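Local coordinates for protein fibrillarin-like rRNA/tRNA 2'-O-methyltransferase (Aeropyrum pernix, PDB 4DF3) that binds S-adenosylmethionine and probably uses it to methylate ribose 2'-hydroxyls of rRNA and tRNA at sites chosen by a guide RNA, at residues Trp55-Tyr58 / Leu62-Ala65; Val18-Leu21 / Ser25-Ile28; Ile187-Glu192 / Val214-Pro219; Arg38-Arg43 / Ala92-Asp97; Val5-His10 / Phe45-Glu50. The protein carries 2 engineered substitutions. All coordinates share one frame; numbering follows the deposited sequence.

Overall arrangement
Contact 1 is the most buried of the five, an almost wholly apolar junction near the cofactor between a loop and helix 61-67. Contact 4 lies beside it, Trp55 meeting His94, and adds a polar anchor from a loop to helix 90-99. Contacts 2 and 5 belong to the five-stranded antiparallel sheet and are joined by a probable hydrogen bond from Val18 N to Ser8 O: contact 2 is a hydrogen-bonded hairpin, whereas contact 5 packs Tyr47 on Val7 and the backbone of 5-7 at the surface, with no hydrogen bond across. Contact 3, across the chain's centre from contact 4, is a small apolar patch of two valines and His216 CB in the seven-stranded sheet; its Leu217 packs on Ala65 of contact 1.

Contact 1 (Trp55-Tyr58 / Leu62-Ala65); sequences WNAY and LAAA
Close to the S-adenosylmethionine site, the loop that follows strand 50-54 packs on helix 61-67, with Trp55 and Ala57 laid against Leu62, Ala63 and Ala64. A CH-pi contact forms its centre: Ala63 CB stands 3.4 Å from the centroid of the Trp55 five-membered ring, only 7° off the ring normal. The indole is thrown toward the helix because CG lies anti to the backbone N (chi1 -167°). Farther along the ring, Trp55 CZ2 meets Leu62 CG at 3.7 Å, and Leu62 CD2 reaches the rim of the six-membered ring near its plane. The ring of His94 is also stacked with the indole, so the tryptophan touches two helices. Replacing Trp55 with an alanine would probably open a gap between the Ala63 methyl and the His94 ring and leave Leu62 without its aromatic neighbour. Beyond the indole, Ala63 and Ala64 are small enough to let the loop come close: Ala57 CB touches Ala64 N at 3.5 Å, and its distance to Ala63 CB is 3.9 Å. An Asx turn shapes the loop here, Asn56 OD1 accepting from Tyr58 N at 3.0 Å with the donor well above the carbonyl plane. Such close packing ties the antiparallel N-terminal sheet to the Rossmann-like methyltransferase domain of the fibrillarin fold.

Contact 2 (Val18-Leu21 / Ser25-Ile28); sequences VVEL and SLRI
Val18 pairs with Ile28 without hydrogen bonds, its CA 4.8 Å from Ile28 CA, and sends CG1 to Leu26 CD2 on the same face of the sheet. Val19, facing the other way, makes a hydrogen-bonded pair with Arg27: Val19 N gives to Arg27 O at 2.9 Å, and Arg27 N returns the bond to Val19 O, lying in that carbonyl's plane. These are neighbouring strands of a beta hairpin, 16-21 and 26-31, in the antiparallel sheet of the N-terminal domain. Glu20 sits opposite Leu26, whose CD2 leans over to the partner strand and touches Glu20 CB at 3.6 Å. Next to the turn, Leu21 N adds a short, straight bond to Ser25 O, 2.8 Å long and 171° at the hydrogen. The Leu21 side chain then crosses Arg27 at about a right angle, CD1 lying over one guanidinium face 3.6 Å from Arg27 CZ. That guanidinium is folded back by a bend at chi2 (-74°), which lets Arg27 NH1 bond Leu26 O at 3.1 Å and Ser25 OG at 3.2 Å; Ser25 OG also bonds Asp23 in the turn.

Contact 3 (Ile187-Glu192 / Val214-Pro219); sequences IDVTTE and VVHLDP
Ile187 O is gripped by two backbone donors, Thr191 N at 3.0 Å and Glu192 N at 3.1 Å, which close the end of helix 186-190 just past the residue that touches strand 211-216. That residue is Val189, and the contact rests on its two methyls. Its CG2 reaches His216 CB at 3.9 Å and Val214 CG1 at 4.1 Å, while CG1, anti to the backbone N (chi1 -177°), is turned to the strand backbone between them. Val214 and His216 lie two apart on the strand and so present the same face to the helix. The same CG2 comes to the imidazole at its edge, close to CD2. The ring itself is fixed from both nitrogens: His216 ND1 accepts from Asp218 N at 3.1 Å, the donor tilted 29° from the ring plane, and NE2 is bonded to Ala184 O. This is consistent with a neutral imidazole bearing its proton on NE2. No hydrogen bond crosses the contact, so it is plain apolar packing, light and partly open. Tyr197 of helix 195-206 and Ala225 of strand 224-229 touch both Val189 and Val214, enlarging the patch. Helix 186-190, following strand 176-183, thus packs on one face of the mixed seven-stranded sheet, where 211-216, one of its two outermost strands, pairs antiparallel with 224-229 as in Rossmann-like methyltransferases.

Contact 4 (Arg38-Arg43 / Ala92-Asp97); sequences RVYGER and ASHMSD
Tyr40 OH and His94 NE2 form the tight part of this contact, a hydrogen bond of 2.6 Å. The bond lies near the planes of both rings, which meet at their edges with planes 74° apart. Tyr40 CG stands between its own backbone N and carbonyl carbon (chi1 56°), a turn that brings the phenol across to helix 90-99. Beside it Val39 CG2 packs on Ser93 CB at 3.7 Å. The loop is held in shape from within by the buried Glu42 carboxylate: OE2 accepts from Val39 N at 2.7 Å and OE1 from Tyr40 N, each through its syn lone pair; the second bond is modelled unusually short, and its exact length is doubtful. OE1 also lies above one face of the Tyr40 ring, toward its rim. Arg53 completes this polar cluster with a salt bridge to Glu42 OE2 and a hydrogen bond to Ser93 OG, and His94 ND1 bonds Thr30 OG1. The outer side is looser: Gly41 is exposed, and the exposed Arg38 makes a weak bond within the loop, from its NE to Glu42 O at 3.0 Å. The loop between strands 26-31 and 44-47 thereby joins helix 90-99, with Arg53 of strand 50-54 wedged alongside and the Tyr40 side chain about 4 Å from that of Thr90, a cofactor-binding residue at the start of that helix.

Contact 5 (Val5-His10 / Phe45-Glu50); sequences VSVSRH and FRYNGE. Engineered in segment 5-10: Ser8 (natural residue Arg), Arg9 (natural residue Glu).
Tyr47 CG lies anti to its own N (chi1 -163°), which lays one face of the phenol ring against strand 4-9, while Val7 has CG1 anti to its N (chi1 176°), leaving CG2 beside the N and facing the base of that ring. These residues come from strands 4-9 and 44-47, the two outermost strands of the five-stranded antiparallel N-terminal sheet; the sheet curls until its edges face each other, but no hydrogen bond joins these two segments. Packing does the work instead. The two side chains run antiparallel past one another: Val7 CG2 rests 3.5 Å from Tyr47 CB, and Val7 CB is 3.8 Å from Tyr47 CD2. Toward the hydroxyl end, Tyr47 CE1 comes to 3.7 Å from Ser6 CA, and the carbonyl carbon of Ser6 lies over the rim of the ring face that Val7 N covers. Val5 O is obliquely placed, 3.9 Å from Tyr47 CE1. Just beyond Tyr47 the chain reverses in a type I' turn, with Tyr47 N bonded to Glu50 O and Glu50 N to Tyr47 O, both at 3.0 Å; Asn48 and Gly49 at its corner have the positive phi angles that this turn requires. With an alanine in place of Tyr47, the backbone of Ser6 and Val7 would probably lose its aromatic cover and a gap would open between the strand edges. Val7 N, buried here with no polar partner in the model, lies over the centre of the Tyr47 ring, 3.8 Å above its plane.

Contact 1 (Trp55-Tyr58 / Leu62-Ala65)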
# COMPACT_ATOMS: atom_id res chain seq x y z
N TRP A 55 -10.66 -2.22 -6.12
CA TRP A 55 -9.42 -2.45 -5.48
C TRP A 55 -9.33 -3.97 -5.21
O TRP A 55 -9.79 -4.46 -4.18
CB TRP A 55 -9.32 -1.65 -4.20
CG TRP A 55 -7.91 -1.57 -3.61
CD1 TRP A 55 -6.77 -2.10 -4.13
CD2 TRP A 55 -7.53 -0.85 -2.44
NE1 TRP A 55 -5.68 -1.78 -3.31
CE2 TRP A 55 -6.13 -1.03 -2.27
CE3 TRP A 55 -8.25 -0.06 -1.51
CZ2 TRP A 55 -5.42 -0.46 -1.23
CZ3 TRP A 55 -7.54 0.50 -0.43
CH2 TRP A 55 -6.13 0.28 -0.29
N ASN A 56 -8.68 -4.68 -6.12
CA ASN A 56 -8.77 -6.16 -6.09
C ASN A 56 -7.72 -6.70 -5.11
O ASN A 56 -6.53 -6.51 -5.33
CB ASN A 56 -8.38 -6.65 -7.49
CG ASN A 56 -8.46 -8.17 -7.63
OD1 ASN A 56 -8.77 -8.91 -6.67
ND2 ASN A 56 -8.23 -8.65 -8.87
N ALA A 57 -8.14 -7.30 -3.99
CA ALA A 57 -7.24 -7.74 -2.99
C ALA A 57 -6.34 -8.88 -3.47
O ALA A 57 -5.32 -9.18 -2.84
CB ALA A 57 -8.06 -8.18 -1.74
N TYR A 58 -6.71 -9.54 -4.59
CA TYR A 58 -5.84 -10.56 -5.15
C TYR A 58 -4.72 -9.98 -5.94
O TYR A 58 -3.83 -10.73 -6.30
CB TYR A 58 -6.59 -11.57 -6.08
CG TYR A 58 -7.50 -12.50 -5.28
CD1 TYR A 58 -6.97 -13.63 -4.65
CD2 TYR A 58 -8.87 -12.23 -5.14
CE1 TYR A 58 -7.76 -14.56 -3.90
CE2 TYR A 58 -9.70 -13.13 -4.35
CZ TYR A 58 -9.13 -14.32 -3.76
OH TYR A 58 -9.91 -15.20 -2.99
N LEU A 62 -2.25 -4.42 0.20
CA LEU A 62 -2.93 -3.55 1.19
C LEU A 62 -4.41 -3.76 1.25
O LEU A 62 -5.03 -3.76 2.34
CB LEU A 62 -2.64 -2.05 0.88
CG LEU A 62 -3.29 -0.96 1.79
CD1 LEU A 62 -3.01 -1.36 3.26
CD2 LEU A 62 -2.73 0.44 1.36
N ALA A 63 -5.06 -3.95 0.09
CA ALA A 63 -6.48 -4.26 0.04
C ALA A 63 -6.67 -5.61 0.73
O ALA A 63 -7.60 -5.78 1.50
CB ALA A 63 -6.94 -4.41 -1.45
N ALA A 64 -5.78 -6.59 0.41
CA ALA A 64 -5.85 -7.89 1.16
C ALA A 64 -5.78 -7.72 2.68
O ALA A 64 -6.58 -8.35 3.47
CB ALA A 64 -4.76 -8.88 0.63
N ALA A 65 -4.91 -6.81 3.14
CA ALA A 65 -4.76 -6.66 4.58
C ALA A 65 -6.05 -6.12 5.21
O ALA A 65 -6.45 -6.56 6.32
CB ALA A 65 -3.58 -5.80 4.94

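Contact 2 (Val18-Leu21 / Ser25-Ile28)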
# COMPACT_ATOMS: atom_id res chain seq x y z
N VAL A 18 -17.54 0.30 -0.27
CA VAL A 18 -18.06 -1.03 -0.32
C VAL A 18 -19.03 -1.08 -1.48
O VAL A 18 -19.97 -0.18 -1.61
CB VAL A 18 -18.74 -1.44 1.02
CG1 VAL A 18 -19.52 -2.76 0.84
CG2 VAL A 18 -17.66 -1.58 2.16
N VAL A 19 -18.79 -2.04 -2.37
CA VAL A 19 -19.50 -2.12 -3.65
C VAL A 19 -20.27 -3.45 -3.65
O VAL A 19 -19.68 -4.50 -3.48
CB VAL A 19 -18.53 -2.03 -4.89
CG1 VAL A 19 -19.28 -2.28 -6.24
CG2 VAL A 19 -17.78 -0.71 -4.91
N GLU A 20 -21.60 -3.43 -3.87
CA GLU A 20 -22.30 -4.69 -4.00
C GLU A 20 -22.60 -4.95 -5.46
O GLU A 20 -23.21 -4.10 -6.14
CB GLU A 20 -23.61 -4.65 -3.21
CG GLU A 20 -24.51 -5.88 -3.47
CD GLU A 20 -25.59 -6.05 -2.41
OE1 GLU A 20 -25.59 -5.27 -1.42
OE2 GLU A 20 -26.39 -6.97 -2.58
N LEU A 21 -22.22 -6.12 -5.96
CA LEU A 21 -22.49 -6.46 -7.37
C LEU A 21 -23.87 -7.12 -7.55
O LEU A 21 -24.60 -7.32 -6.57
CB LEU A 21 -21.35 -7.27 -7.99
CG LEU A 21 -19.90 -6.84 -7.75
CD1 LEU A 21 -18.93 -7.90 -8.27
CD2 LEU A 21 -19.53 -5.50 -8.42
N SER A 25 -22.65 -10.24 -4.04
CA SER A 25 -21.20 -10.35 -3.69
C SER A 25 -20.60 -8.92 -3.56
O SER A 25 -21.13 -7.94 -4.14
CB SER A 25 -20.41 -11.22 -4.67
OG SER A 25 -20.10 -10.57 -5.88
N LEU A 26 -19.55 -8.80 -2.74
CA LEU A 26 -19.11 -7.50 -2.36
C LEU A 26 -17.64 -7.32 -2.78
O LEU A 26 -16.88 -8.30 -2.88
CB LEU A 26 -19.27 -7.30 -0.86
CG LEU A 26 -20.67 -7.10 -0.21
CD1 LEU A 26 -20.48 -7.05 1.33
CD2 LEU A 26 -21.35 -5.85 -0.69
N ARG A 27 -17.29 -6.05 -3.05
CA ARG A 27 -15.91 -5.67 -3.41
C ARG A 27 -15.60 -4.36 -2.70
O ARG A 27 -16.49 -3.74 -2.15
CB ARG A 27 -15.84 -5.47 -4.92
CG ARG A 27 -16.23 -6.70 -5.71
CD ARG A 27 -15.07 -7.71 -5.61
NE ARG A 27 -15.18 -8.72 -6.65
CZ ARG A 27 -16.16 -9.62 -6.70
NH1 ARG A 27 -17.08 -9.65 -5.71
NH2 ARG A 27 -16.20 -10.49 -7.71
N ILE A 28 -14.33 -3.97 -2.66
CA ILE A 28 -13.99 -2.64 -2.21
C ILE A 28 -13.42 -1.89 -3.36
O ILE A 28 -12.99 -2.50 -4.34
CB ILE A 28 -13.02 -2.61 -1.02
CG1 ILE A 28 -11.81 -3.51 -1.31
CG2 ILE A 28 -13.80 -3.02 0.25
CD1 ILE A 28 -10.65 -3.38 -0.23

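Contact 3 (Ile187-Glu192 / Val214-Pro219)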
# COMPACT_ATOMS: atom_id res chain seq x y z
N ILE A 187 1.09 -20.10 9.64
CA ILE A 187 1.55 -20.52 10.98
C ILE A 187 2.50 -19.52 11.66
O ILE A 187 2.55 -19.44 12.88
CB ILE A 187 2.19 -21.88 11.01
CG1 ILE A 187 3.46 -21.93 10.11
CG2 ILE A 187 1.16 -22.94 10.56
CD1 ILE A 187 4.27 -23.28 10.44
N ASP A 188 3.20 -18.72 10.86
CA ASP A 188 4.02 -17.66 11.47
C ASP A 188 3.18 -16.63 12.26
O ASP A 188 3.63 -16.08 13.29
CB ASP A 188 4.79 -16.92 10.39
CG ASP A 188 5.86 -17.77 9.78
OD1 ASP A 188 6.63 -18.38 10.51
OD2 ASP A 188 5.98 -17.80 8.58
N VAL A 189 1.97 -16.35 11.77
CA VAL A 189 1.05 -15.42 12.37
C VAL A 189 0.28 -16.06 13.48
O VAL A 189 0.10 -15.46 14.54
CB VAL A 189 0.11 -14.74 11.29
CG1 VAL A 189 -0.85 -13.65 11.97
CG2 VAL A 189 1.09 -13.96 10.29
N THR A 190 -0.20 -17.29 13.26
CA THR A 190 -1.23 -17.84 14.17
C THR A 190 -0.66 -18.67 15.25
O THR A 190 -1.28 -18.79 16.31
CB THR A 190 -2.22 -18.77 13.44
OG1 THR A 190 -1.44 -19.80 12.77
CG2 THR A 190 -3.02 -18.00 12.43
N THR A 191 0.56 -19.17 15.07
CA THR A 191 1.02 -20.27 15.91
C THR A 191 2.31 -19.97 16.63
O THR A 191 2.32 -19.88 17.86
CB THR A 191 1.12 -21.57 15.07
OG1 THR A 191 -0.14 -21.82 14.40
CG2 THR A 191 1.46 -22.76 15.96
N GLU A 192 3.40 -19.82 15.87
CA GLU A 192 4.68 -19.37 16.45
C GLU A 192 5.55 -18.92 15.29
O GLU A 192 5.59 -19.58 14.28
CB GLU A 192 5.29 -20.50 17.29
CG GLU A 192 6.60 -20.27 18.05
CD GLU A 192 6.58 -19.16 19.06
OE1 GLU A 192 5.50 -18.84 19.61
OE2 GLU A 192 7.66 -18.60 19.31
N VAL A 214 -0.76 -7.35 12.92
CA VAL A 214 -0.19 -8.20 11.88
C VAL A 214 -1.33 -9.05 11.38
O VAL A 214 -2.04 -9.69 12.19
CB VAL A 214 0.95 -9.15 12.34
CG1 VAL A 214 1.62 -9.98 11.03
CG2 VAL A 214 2.05 -8.38 13.01
N VAL A 215 -1.55 -9.08 10.06
CA VAL A 215 -2.54 -9.98 9.52
C VAL A 215 -1.92 -10.80 8.39
O VAL A 215 -1.24 -10.27 7.52
CB VAL A 215 -3.91 -9.33 9.03
CG1 VAL A 215 -4.73 -8.76 10.25
CG2 VAL A 215 -3.71 -8.29 7.85
N HIS A 216 -2.19 -12.11 8.39
CA HIS A 216 -1.81 -12.89 7.25
C HIS A 216 -2.77 -12.65 6.06
O HIS A 216 -3.96 -12.37 6.27
CB HIS A 216 -1.73 -14.40 7.63
CG HIS A 216 -0.97 -15.20 6.62
ND1 HIS A 216 -1.57 -15.71 5.49
CD2 HIS A 216 0.34 -15.52 6.52
CE1 HIS A 216 -0.67 -16.27 4.72
NE2 HIS A 216 0.49 -16.23 5.35
N LEU A 217 -2.27 -12.74 4.82
CA LEU A 217 -3.03 -12.35 3.66
C LEU A 217 -3.71 -13.48 2.91
O LEU A 217 -4.33 -13.24 1.91
CB LEU A 217 -2.15 -11.52 2.69
CG LEU A 217 -1.53 -10.31 3.36
CD1 LEU A 217 -0.61 -9.49 2.33
CD2 LEU A 217 -2.61 -9.36 4.13
N ASP A 218 -3.60 -14.71 3.40
CA ASP A 218 -4.20 -15.82 2.69
C ASP A 218 -5.72 -15.65 2.63
O ASP A 218 -6.30 -15.21 3.62
CB ASP A 218 -3.88 -17.10 3.46
CG ASP A 218 -4.56 -18.31 2.87
OD1 ASP A 218 -3.99 -18.84 1.91
OD2 ASP A 218 -5.65 -18.65 3.31
N PRO A 219 -6.36 -15.97 1.46
CA PRO A 219 -5.78 -16.52 0.23
C PRO A 219 -5.46 -15.50 -0.81
O PRO A 219 -5.13 -15.86 -1.92
CB PRO A 219 -6.97 -17.39 -0.31
CG PRO A 219 -8.15 -16.38 -0.15
CD PRO A 219 -7.84 -15.84 1.33

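Contact 4 (Arg38-Arg43 / Ala92-Asp97)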
# COMPACT_ATOMS: atom_id res chain seq x y z
N ARG A 38 -7.59 3.64 -16.35
CA ARG A 38 -7.53 2.31 -15.78
C ARG A 38 -6.05 1.85 -15.68
O ARG A 38 -5.34 1.80 -16.71
CB ARG A 38 -8.39 1.38 -16.67
CG ARG A 38 -8.37 -0.13 -16.38
CD ARG A 38 -8.95 -0.99 -17.54
NE ARG A 38 -10.34 -1.39 -17.31
CZ ARG A 38 -11.43 -0.75 -17.76
NH1 ARG A 38 -11.32 0.36 -18.50
NH2 ARG A 38 -12.64 -1.23 -17.49
N VAL A 39 -5.59 1.50 -14.47
CA VAL A 39 -4.15 1.22 -14.20
C VAL A 39 -3.66 -0.22 -14.46
O VAL A 39 -2.59 -0.43 -15.05
CB VAL A 39 -3.72 1.68 -12.74
CG1 VAL A 39 -2.35 1.11 -12.32
CG2 VAL A 39 -3.74 3.19 -12.60
N TYR A 40 -4.41 -1.22 -14.00
CA TYR A 40 -3.99 -2.62 -14.15
C TYR A 40 -5.12 -3.55 -14.62
O TYR A 40 -5.27 -4.69 -14.12
CB TYR A 40 -3.36 -3.12 -12.85
CG TYR A 40 -4.23 -2.99 -11.62
CD1 TYR A 40 -4.88 -4.10 -11.10
CD2 TYR A 40 -4.34 -1.77 -10.93
CE1 TYR A 40 -5.67 -4.00 -9.94
CE2 TYR A 40 -5.12 -1.65 -9.79
CZ TYR A 40 -5.79 -2.76 -9.29
OH TYR A 40 -6.58 -2.72 -8.12
N GLY A 41 -5.90 -3.07 -15.59
CA GLY A 41 -7.10 -3.76 -16.02
C GLY A 41 -8.10 -3.95 -14.89
O GLY A 41 -8.87 -4.94 -14.89
N GLU A 42 -8.13 -3.01 -13.92
CA GLU A 42 -9.06 -3.18 -12.81
C GLU A 42 -10.45 -2.86 -13.42
O GLU A 42 -10.57 -2.25 -14.48
CB GLU A 42 -8.75 -2.30 -11.57
CG GLU A 42 -8.80 -0.78 -11.80
CD GLU A 42 -7.60 -0.17 -12.54
OE1 GLU A 42 -6.76 -0.89 -13.09
OE2 GLU A 42 -7.50 1.05 -12.62
N ARG A 43 -11.47 -3.29 -12.76
CA ARG A 43 -12.78 -2.98 -13.26
C ARG A 43 -13.15 -1.63 -12.68
O ARG A 43 -12.63 -1.26 -11.62
CB ARG A 43 -13.72 -4.08 -12.85
CG ARG A 43 -13.29 -5.38 -13.47
CD ARG A 43 -14.24 -6.45 -13.24
NE ARG A 43 -14.54 -6.61 -11.82
CZ ARG A 43 -15.54 -7.36 -11.38
NH1 ARG A 43 -16.36 -7.98 -12.23
NH2 ARG A 43 -15.74 -7.48 -10.08
N ALA A 92 -0.04 1.55 -5.28
CA ALA A 92 0.13 3.02 -5.17
C ALA A 92 -1.01 3.76 -5.85
O ALA A 92 -1.36 4.86 -5.43
CB ALA A 92 1.48 3.46 -5.71
N SER A 93 -1.61 3.20 -6.90
CA SER A 93 -2.66 3.97 -7.58
C SER A 93 -3.85 4.16 -6.63
O SER A 93 -4.53 5.19 -6.64
CB SER A 93 -3.14 3.29 -8.90
OG SER A 93 -3.75 2.01 -8.66
N HIS A 94 -4.17 3.12 -5.87
CA HIS A 94 -5.22 3.27 -4.88
C HIS A 94 -4.82 4.19 -3.73
O HIS A 94 -5.72 4.95 -3.23
CB HIS A 94 -5.70 1.88 -4.36
CG HIS A 94 -6.34 1.06 -5.46
ND1 HIS A 94 -7.65 1.22 -5.88
CD2 HIS A 94 -5.81 0.08 -6.22
CE1 HIS A 94 -7.88 0.39 -6.88
NE2 HIS A 94 -6.79 -0.33 -7.10
N MET A 95 -3.57 4.16 -3.31
CA MET A 95 -3.13 5.15 -2.29
C MET A 95 -3.34 6.56 -2.88
O MET A 95 -3.85 7.46 -2.20
CB MET A 95 -1.68 4.98 -1.91
CG MET A 95 -1.47 3.75 -1.14
SD MET A 95 0.32 3.59 -0.96
CE MET A 95 0.58 2.25 0.19
N SER A 96 -2.98 6.73 -4.15
CA SER A 96 -3.11 8.03 -4.85
C SER A 96 -4.58 8.48 -4.86
O SER A 96 -4.86 9.65 -4.53
CB SER A 96 -2.52 7.94 -6.30
OG SER A 96 -3.03 8.96 -7.14
N ASP A 97 -5.53 7.54 -5.15
CA ASP A 97 -6.94 7.89 -5.02
C ASP A 97 -7.32 8.45 -3.62
O ASP A 97 -8.05 9.42 -3.52
CB ASP A 97 -7.85 6.70 -5.34
CG ASP A 97 -7.84 6.33 -6.82
OD1 ASP A 97 -7.49 7.18 -7.70
OD2 ASP A 97 -8.25 5.17 -7.14

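Contact 5 (Val5-His10 / Phe45-Glu50)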
# COMPACT_ATOMS: atom_id res chain seq x y z
N VAL A 5 -25.11 -2.64 -7.70
CA VAL A 5 -26.40 -2.32 -7.05
C VAL A 5 -26.31 -1.17 -6.05
O VAL A 5 -27.29 -0.45 -5.83
CB VAL A 5 -27.10 -3.59 -6.45
CG1 VAL A 5 -27.28 -4.66 -7.55
CG2 VAL A 5 -26.40 -4.14 -5.27
N SER A 6 -25.13 -0.99 -5.46
CA SER A 6 -24.90 0.10 -4.50
C SER A 6 -23.42 0.31 -4.29
O SER A 6 -22.61 -0.61 -4.53
CB SER A 6 -25.49 -0.19 -3.14
OG SER A 6 -24.92 -1.39 -2.63
N VAL A 7 -23.08 1.51 -3.85
CA VAL A 7 -21.69 1.88 -3.51
C VAL A 7 -21.90 2.71 -2.25
O VAL A 7 -22.72 3.62 -2.23
CB VAL A 7 -20.98 2.71 -4.64
CG1 VAL A 7 -19.57 3.14 -4.19
CG2 VAL A 7 -20.89 1.90 -5.99
N SER A 8 -21.17 2.43 -1.18
CA SER A 8 -21.24 3.29 -0.00
C SER A 8 -19.89 3.32 0.67
O SER A 8 -19.23 2.30 0.74
CB SER A 8 -22.35 2.87 0.98
OG SER A 8 -22.08 1.64 1.62
N ARG A 9 -19.47 4.48 1.13
CA ARG A 9 -18.18 4.55 1.83
C ARG A 9 -18.16 3.69 3.08
O ARG A 9 -19.11 3.61 3.84
CB ARG A 9 -17.83 5.99 2.11
CG ARG A 9 -16.42 6.29 2.58
CD ARG A 9 -16.36 7.78 2.87
NE ARG A 9 -14.99 8.25 2.66
CZ ARG A 9 -14.76 9.57 2.51
NH1 ARG A 9 -15.79 10.43 2.64
NH2 ARG A 9 -13.56 10.11 2.29
N HIS A 10 -17.04 3.01 3.28
CA HIS A 10 -16.85 2.13 4.42
C HIS A 10 -16.88 2.97 5.67
O HIS A 10 -16.49 4.13 5.63
CB HIS A 10 -15.47 1.44 4.23
CG HIS A 10 -15.20 0.33 5.22
ND1 HIS A 10 -14.64 0.57 6.44
CD2 HIS A 10 -15.36 -1.01 5.12
CE1 HIS A 10 -14.49 -0.56 7.09
NE2 HIS A 10 -14.92 -1.54 6.31
N PHE A 45 -16.50 1.15 -11.97
CA PHE A 45 -17.90 1.24 -11.64
C PHE A 45 -18.29 2.72 -11.68
O PHE A 45 -17.49 3.55 -11.32
CB PHE A 45 -18.15 0.77 -10.17
CG PHE A 45 -17.45 -0.50 -9.77
CD1 PHE A 45 -17.77 -1.70 -10.39
CD2 PHE A 45 -16.54 -0.52 -8.70
CE1 PHE A 45 -17.20 -2.93 -9.97
CE2 PHE A 45 -15.91 -1.73 -8.28
CZ PHE A 45 -16.21 -2.93 -8.91
N ARG A 46 -19.55 3.03 -12.05
CA ARG A 46 -20.14 4.35 -11.89
C ARG A 46 -21.36 4.29 -10.99
O ARG A 46 -22.22 3.41 -11.14
CB ARG A 46 -20.56 5.00 -13.24
CG ARG A 46 -19.39 5.46 -14.09
CD ARG A 46 -19.84 6.16 -15.44
NE ARG A 46 -20.79 7.26 -15.22
CZ ARG A 46 -20.45 8.53 -14.99
NH1 ARG A 46 -19.16 8.90 -15.00
NH2 ARG A 46 -21.39 9.46 -14.81
N TYR A 47 -21.43 5.21 -10.05
CA TYR A 47 -22.57 5.34 -9.12
C TYR A 47 -22.72 6.77 -8.72
O TYR A 47 -21.72 7.43 -8.36
CB TYR A 47 -22.32 4.47 -7.89
CG TYR A 47 -23.57 4.19 -7.08
CD1 TYR A 47 -24.47 3.21 -7.48
CD2 TYR A 47 -23.81 4.88 -5.90
CE1 TYR A 47 -25.61 2.94 -6.73
CE2 TYR A 47 -24.91 4.61 -5.13
CZ TYR A 47 -25.83 3.66 -5.59
OH TYR A 47 -26.96 3.39 -4.81
N ASN A 48 -23.97 7.29 -8.79
CA ASN A 48 -24.28 8.68 -8.38
C ASN A 48 -23.36 9.61 -9.12
O ASN A 48 -22.88 10.59 -8.59
CB ASN A 48 -24.21 8.90 -6.83
CG ASN A 48 -25.39 8.22 -6.06
OD1 ASN A 48 -25.32 7.97 -4.83
ND2 ASN A 48 -26.43 7.90 -6.77
N GLY A 49 -23.06 9.29 -10.36
CA GLY A 49 -22.35 10.25 -11.17
C GLY A 49 -20.85 10.29 -10.95
O GLY A 49 -20.18 11.21 -11.45
N GLU A 50 -20.34 9.32 -10.20
CA GLU A 50 -18.90 9.24 -9.89
C GLU A 50 -18.31 7.89 -10.28
O GLU A 50 -18.99 6.88 -10.33
CB GLU A 50 -18.69 9.49 -8.40
CG GLU A 50 -19.48 10.64 -7.78
CD GLU A 50 -18.70 11.36 -6.80
OE1 GLU A 50 -19.02 11.22 -5.63
OE2 GLU A 50 -17.73 12.04 -7.20